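Quinoline 2-oxidoreductase medium subunit (Pseudomonas putida, PDB 1T3Q) probably serves as the FAD-binding, electron-transferring subunit of a molybdenum hydroxylase that oxidises quinoline at its 2-position. Local coordinates at residues 124-127 and 128-132; 227-230 and 231-235. All coordinates share one frame; numbering follows the deposited sequence.

Both contacts are local, each made within one continuous stretch at the C-terminal end of a helix. Going from the N terminus, interaction 1 comes first: residues 124-132 close the last turns of helix 123-130, in the buried interior of the FAD-binding part of the chain. Interaction 2 follows at residues 227-235, where helix 224-230 runs out into the loop before helix 237-248, in the part related to the CO dehydrogenase flavoprotein C-terminal domain. The two lie in series, neither nesting nor crossing, with centres about 22 Å apart. Interaction 1 sets helix 123-130 among helices 92-97 and 111-117 and strands 165-172 and 177-183; interaction 2 joins strand 205-214 to helices 237-248 and 261-284.

Interaction 1: residues 124-127 and 128-132; sequences MPFL and MATLG
Leu-127 and Leu-131, one helical turn apart, pack together at the end of helix 123-130. CB of Leu-127 lies 4.0 Å from CE of Met-128, and its CG reaches CD1 of Leu-131 at 3.6 Å. Of the two branches, CD1 rests on CG and CD1 of Leu-131, whereas CD2 of Leu-127 turns to CE of Met-128 at 3.8 Å. The chi1 of -173° sets CG of Leu-127 beside its own carbonyl carbon, on the side of the following turn, which brings both methyls to these partners. The Met-128 chain is bent at chi2 and chi3, which returns its CE to the leucine.

On another side of the helix, Phe-126 O receives two bonds from Thr-130. Thr-130 N donates to Phe-126 O at 3.1 Å and Thr-130 OG1 to the same oxygen at 2.8 Å, from opposite faces of its plane. OG1 of Thr-130 also sits 3.5 Å above one face of the Phe-126 ring, offset toward its rim. The hydroxyl thus touches both the carbonyl and the ring face of the same residue. The helix ends in a Schellman motif at Gly-132, whose phi is positive; Leu-131 N still bonds Leu-127 O at 2.8 Å.

Met-124 packs on helices 92-97 and 111-117, near the FAD-binding residues Glu-123 and His-77, and Leu-127 touches Val-96. Met-128 bridges from Leu-115 to Val-169 and Ile-171 of strand 165-172, while Phe-126 and Thr-130 face Phe-180 and Trp-178 of strand 177-183, so that the helix is wedged between two helices and the strands of two sheets.

Interaction 2: residues 227-230 and 231-235; sequences NDFL and VGKVI
Lys-233 folds back over the end of helix 224-230 and donates from NZ to Phe-229 O at 2.6 Å, in the carbonyl plane. A second bond runs from Lys-233 N to Leu-230 O at 3.0 Å and closes a type II beta turn from Leu-230 to Lys-233; here the donor stands well above the carbonyl plane. Gly-232 occupies the third position of this turn with positive phi, where a CB would press on the preceding carbonyl oxygen. Val-231 N makes weak bonds to Asn-227 O and Asp-228 O as the helix ends. A water lies 2.9 Å from Asp-228 O and 2.7 Å from Val-231 O, linking the last turn to the loop.

The lysine chain crosses the Phe-229 ring at about a right angle. It is extended at chi2 and chi3 and bends at chi4 (58°), which tucks NZ in toward the carbonyl. CE of Lys-233 lies over the ring face in a CH-pi contact, 3.5 Å from CE1 of Phe-229, and Lys-233 NZ makes a cation-pi interaction over the same face. Farther out, CD2 of Leu-230 meets CG1 of Ile-235 at 4.2 Å. Phe-229 and Leu-230 also pack on helix 237-248, Leu-230 touches Ile-211 of strand 205-214, and Ile-235 leans on Ile-276 and Ala-280 of helix 261-284.

Carbonyls at the C-terminal end of a helix carry partial negative charge, and the ammonium group probably offsets it here. The same group is shared between one carbonyl and an aromatic face, so electrostatics and apolar packing together tie the loop to the helix end.

Interaction 1: residues 124-127 and 128-132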
loop_
_atom_site.group_PDB
_atom_site.type_symbol
_atom_site.label_atom_id
_atom_site.label_comp_id
_atom_site.label_asym_id
_atom_site.label_seq_id
_atom_site.Cartn_x
_atom_site.Cartn_y
_atom_site.Cartn_z
ATOM N N MET C 124 -31.078 -27.409 -29.775
ATOM C CA MET C 124 -30.787 -27.537 -31.204
ATOM C C MET C 124 -30.655 -28.963 -31.750
ATOM O O MET C 124 -31.219 -29.274 -32.799
ATOM C CB MET C 124 -29.558 -26.703 -31.576
ATOM C CG MET C 124 -29.786 -25.195 -31.471
ATOM S SD MET C 124 -31.206 -24.575 -32.427
ATOM C CE MET C 124 -32.512 -24.629 -31.207
ATOM N N PRO C 125 -29.908 -29.844 -31.063
ATOM C CA PRO C 125 -29.805 -31.204 -31.607
ATOM C C PRO C 125 -31.187 -31.844 -31.693
ATOM O O PRO C 125 -31.504 -32.539 -32.657
ATOM C CB PRO C 125 -28.901 -31.916 -30.602
ATOM C CG PRO C 125 -28.006 -30.806 -30.120
ATOM C CD PRO C 125 -28.987 -29.657 -29.929
ATOM N N PHE C 126 -32.004 -31.603 -30.670
ATOM C CA PHE C 126 -33.355 -32.143 -30.622
ATOM C C PHE C 126 -34.233 -31.553 -31.719
ATOM O O PHE C 126 -34.947 -32.279 -32.411
ATOM C CB PHE C 126 -34.003 -31.849 -29.263
ATOM C CG PHE C 126 -35.505 -31.974 -29.271
ATOM C CD1 PHE C 126 -36.116 -33.225 -29.312
ATOM C CD2 PHE C 126 -36.309 -30.838 -29.282
ATOM C CE1 PHE C 126 -37.509 -33.342 -29.366
ATOM C CE2 PHE C 126 -37.701 -30.942 -29.338
ATOM C CZ PHE C 126 -38.302 -32.197 -29.380
ATOM N N LEU C 127 -34.187 -30.234 -31.866
ATOM C CA LEU C 127 -35.013 -29.555 -32.861
ATOM C C LEU C 127 -34.649 -29.886 -34.305
ATOM O O LEU C 127 -35.524 -30.191 -35.121
ATOM C CB LEU C 127 -34.946 -28.041 -32.660
ATOM C CG LEU C 127 -35.898 -27.231 -33.545
ATOM C CD1 LEU C 127 -37.345 -27.576 -33.197
ATOM C CD2 LEU C 127 -35.644 -25.745 -33.345
ATOM N N MET C 128 -33.364 -29.818 -34.631
ATOM C CA MET C 128 -32.937 -30.113 -35.995
ATOM C C MET C 128 -33.364 -31.514 -36.424
ATOM O O MET C 128 -33.829 -31.708 -37.547
ATOM C CB MET C 128 -31.420 -29.959 -36.123
ATOM C CG MET C 128 -30.928 -28.536 -35.911
ATOM S SD MET C 128 -31.739 -27.327 -36.996
ATOM C CE MET C 128 -32.982 -26.618 -35.882
ATOM N N ALA C 129 -33.214 -32.488 -35.530
ATOM C CA ALA C 129 -33.604 -33.859 -35.841
ATOM C C ALA C 129 -35.103 -33.923 -36.074
ATOM O O ALA C 129 -35.570 -34.528 -37.039
ATOM C CB ALA C 129 -33.213 -34.796 -34.694
ATOM N N THR C 130 -35.851 -33.280 -35.183
ATOM C CA THR C 130 -37.302 -33.252 -35.252
ATOM C C THR C 130 -37.824 -32.564 -36.513
ATOM O O THR C 130 -38.845 -32.970 -37.075
ATOM C CB THR C 130 -37.876 -32.550 -34.001
ATOM O OG1 THR C 130 -37.508 -33.297 -32.834
ATOM C CG2 THR C 130 -39.384 -32.458 -34.075
ATOM N N LEU C 131 -37.129 -31.525 -36.955
ATOM C CA LEU C 131 -37.540 -30.798 -38.150
ATOM C C LEU C 131 -37.011 -31.452 -39.419
ATOM O O LEU C 131 -37.208 -30.938 -40.519
ATOM C CB LEU C 131 -37.060 -29.349 -38.073
ATOM C CG LEU C 131 -37.723 -28.532 -36.965
ATOM C CD1 LEU C 131 -37.136 -27.136 -36.942
ATOM C CD2 LEU C 131 -39.229 -28.487 -37.197
ATOM N N GLY C 132 -36.338 -32.585 -39.260
ATOM C CA GLY C 132 -35.796 -33.295 -40.406
ATOM C C GLY C 132 -34.768 -32.500 -41.189
ATOM O O GLY C 132 -34.779 -32.499 -42.418
#

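Interaction 2: residues 227-230 and 231-235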
loop_
_atom_site.group_PDB
_atom_site.type_symbol
_atom_site.label_atom_id
_atom_site.label_comp_id
_atom_site.label_asym_id
_atom_site.label_seq_id
_atom_site.Cartn_x
_atom_site.Cartn_y
_atom_site.Cartn_z
ATOM N N ASN C 227 -48.087 -40.161 -32.780
ATOM C CA ASN C 227 -48.362 -39.617 -34.112
ATOM C C ASN C 227 -49.545 -40.358 -34.731
ATOM O O ASN C 227 -50.534 -39.750 -35.144
ATOM C CB ASN C 227 -47.148 -39.793 -35.035
ATOM C CG ASN C 227 -45.934 -38.999 -34.581
ATOM O OD1 ASN C 227 -44.860 -39.096 -35.182
ATOM N ND2 ASN C 227 -46.095 -38.213 -33.532
ATOM N N ASP C 228 -49.423 -41.679 -34.793
ATOM C CA ASP C 228 -50.454 -42.534 -35.372
ATOM C C ASP C 228 -51.803 -42.381 -34.671
ATOM O O ASP C 228 -52.845 -42.341 -35.320
ATOM C CB ASP C 228 -49.996 -43.996 -35.326
ATOM C CG ASP C 228 -48.804 -44.269 -36.238
ATOM O OD1 ASP C 228 -48.303 -45.414 -36.238
ATOM O OD2 ASP C 228 -48.369 -43.342 -36.959
ATOM N N PHE C 229 -51.777 -42.289 -33.346
ATOM C CA PHE C 229 -52.999 -42.132 -32.564
ATOM C C PHE C 229 -53.742 -40.833 -32.868
ATOM O O PHE C 229 -54.970 -40.819 -32.964
ATOM C CB PHE C 229 -52.676 -42.174 -31.069
ATOM C CG PHE C 229 -53.836 -41.802 -30.191
ATOM C CD1 PHE C 229 -54.870 -42.703 -29.958
ATOM C CD2 PHE C 229 -53.910 -40.537 -29.616
ATOM C CE1 PHE C 229 -55.961 -42.349 -29.163
ATOM C CE2 PHE C 229 -54.999 -40.173 -28.819
ATOM C CZ PHE C 229 -56.022 -41.080 -28.594
ATOM N N LEU C 230 -52.999 -39.743 -33.015
ATOM C CA LEU C 230 -53.595 -38.438 -33.276
ATOM C C LEU C 230 -54.248 -38.263 -34.646
ATOM O O LEU C 230 -55.126 -37.414 -34.811
ATOM C CB LEU C 230 -52.544 -37.341 -33.068
ATOM C CG LEU C 230 -52.126 -37.076 -31.618
ATOM C CD1 LEU C 230 -50.952 -36.110 -31.576
ATOM C CD2 LEU C 230 -53.309 -36.508 -30.846
ATOM N N VAL C 231 -53.831 -39.058 -35.625
ATOM C CA VAL C 231 -54.385 -38.955 -36.973
ATOM C C VAL C 231 -55.895 -39.179 -37.019
ATOM O O VAL C 231 -56.386 -40.255 -36.670
ATOM C CB VAL C 231 -53.713 -39.960 -37.931
ATOM C CG1 VAL C 231 -54.345 -39.865 -39.316
ATOM C CG2 VAL C 231 -52.223 -39.675 -38.013
ATOM N N GLY C 232 -56.619 -38.145 -37.449
ATOM C CA GLY C 232 -58.064 -38.226 -37.560
ATOM C C GLY C 232 -58.835 -37.846 -36.309
ATOM O O GLY C 232 -60.063 -37.940 -36.275
ATOM N N LYS C 233 -58.138 -37.402 -35.274
ATOM C CA LYS C 233 -58.837 -37.050 -34.049
ATOM C C LYS C 233 -58.979 -35.562 -33.770
ATOM O O LYS C 233 -58.152 -34.748 -34.188
ATOM C CB LYS C 233 -58.174 -37.749 -32.856
ATOM C CG LYS C 233 -58.294 -39.263 -32.942
ATOM C CD LYS C 233 -57.914 -39.958 -31.659
ATOM C CE LYS C 233 -58.121 -41.452 -31.795
ATOM N NZ LYS C 233 -57.320 -41.996 -32.927
ATOM N N VAL C 234 -60.072 -35.214 -33.098
ATOM C CA VAL C 234 -60.319 -33.841 -32.697
ATOM C C VAL C 234 -59.485 -33.767 -31.432
ATOM O O VAL C 234 -59.734 -34.505 -30.477
ATOM C CB VAL C 234 -61.798 -33.603 -32.334
ATOM C CG1 VAL C 234 -61.964 -32.220 -31.719
ATOM C CG2 VAL C 234 -62.664 -33.737 -33.576
ATOM N N ILE C 235 -58.485 -32.895 -31.429
ATOM C CA ILE C 235 -57.600 -32.780 -30.285
ATOM C C ILE C 235 -58.150 -31.965 -29.121
ATOM O O ILE C 235 -58.281 -30.743 -29.198
ATOM C CB ILE C 235 -56.238 -32.206 -30.722
ATOM C CG1 ILE C 235 -55.599 -33.153 -31.742
ATOM C CG2 ILE C 235 -55.323 -32.031 -29.512
ATOM C CD1 ILE C 235 -54.302 -32.654 -32.337
HETATM O O HOH W 1 -55.694 -42.595 -35.513
#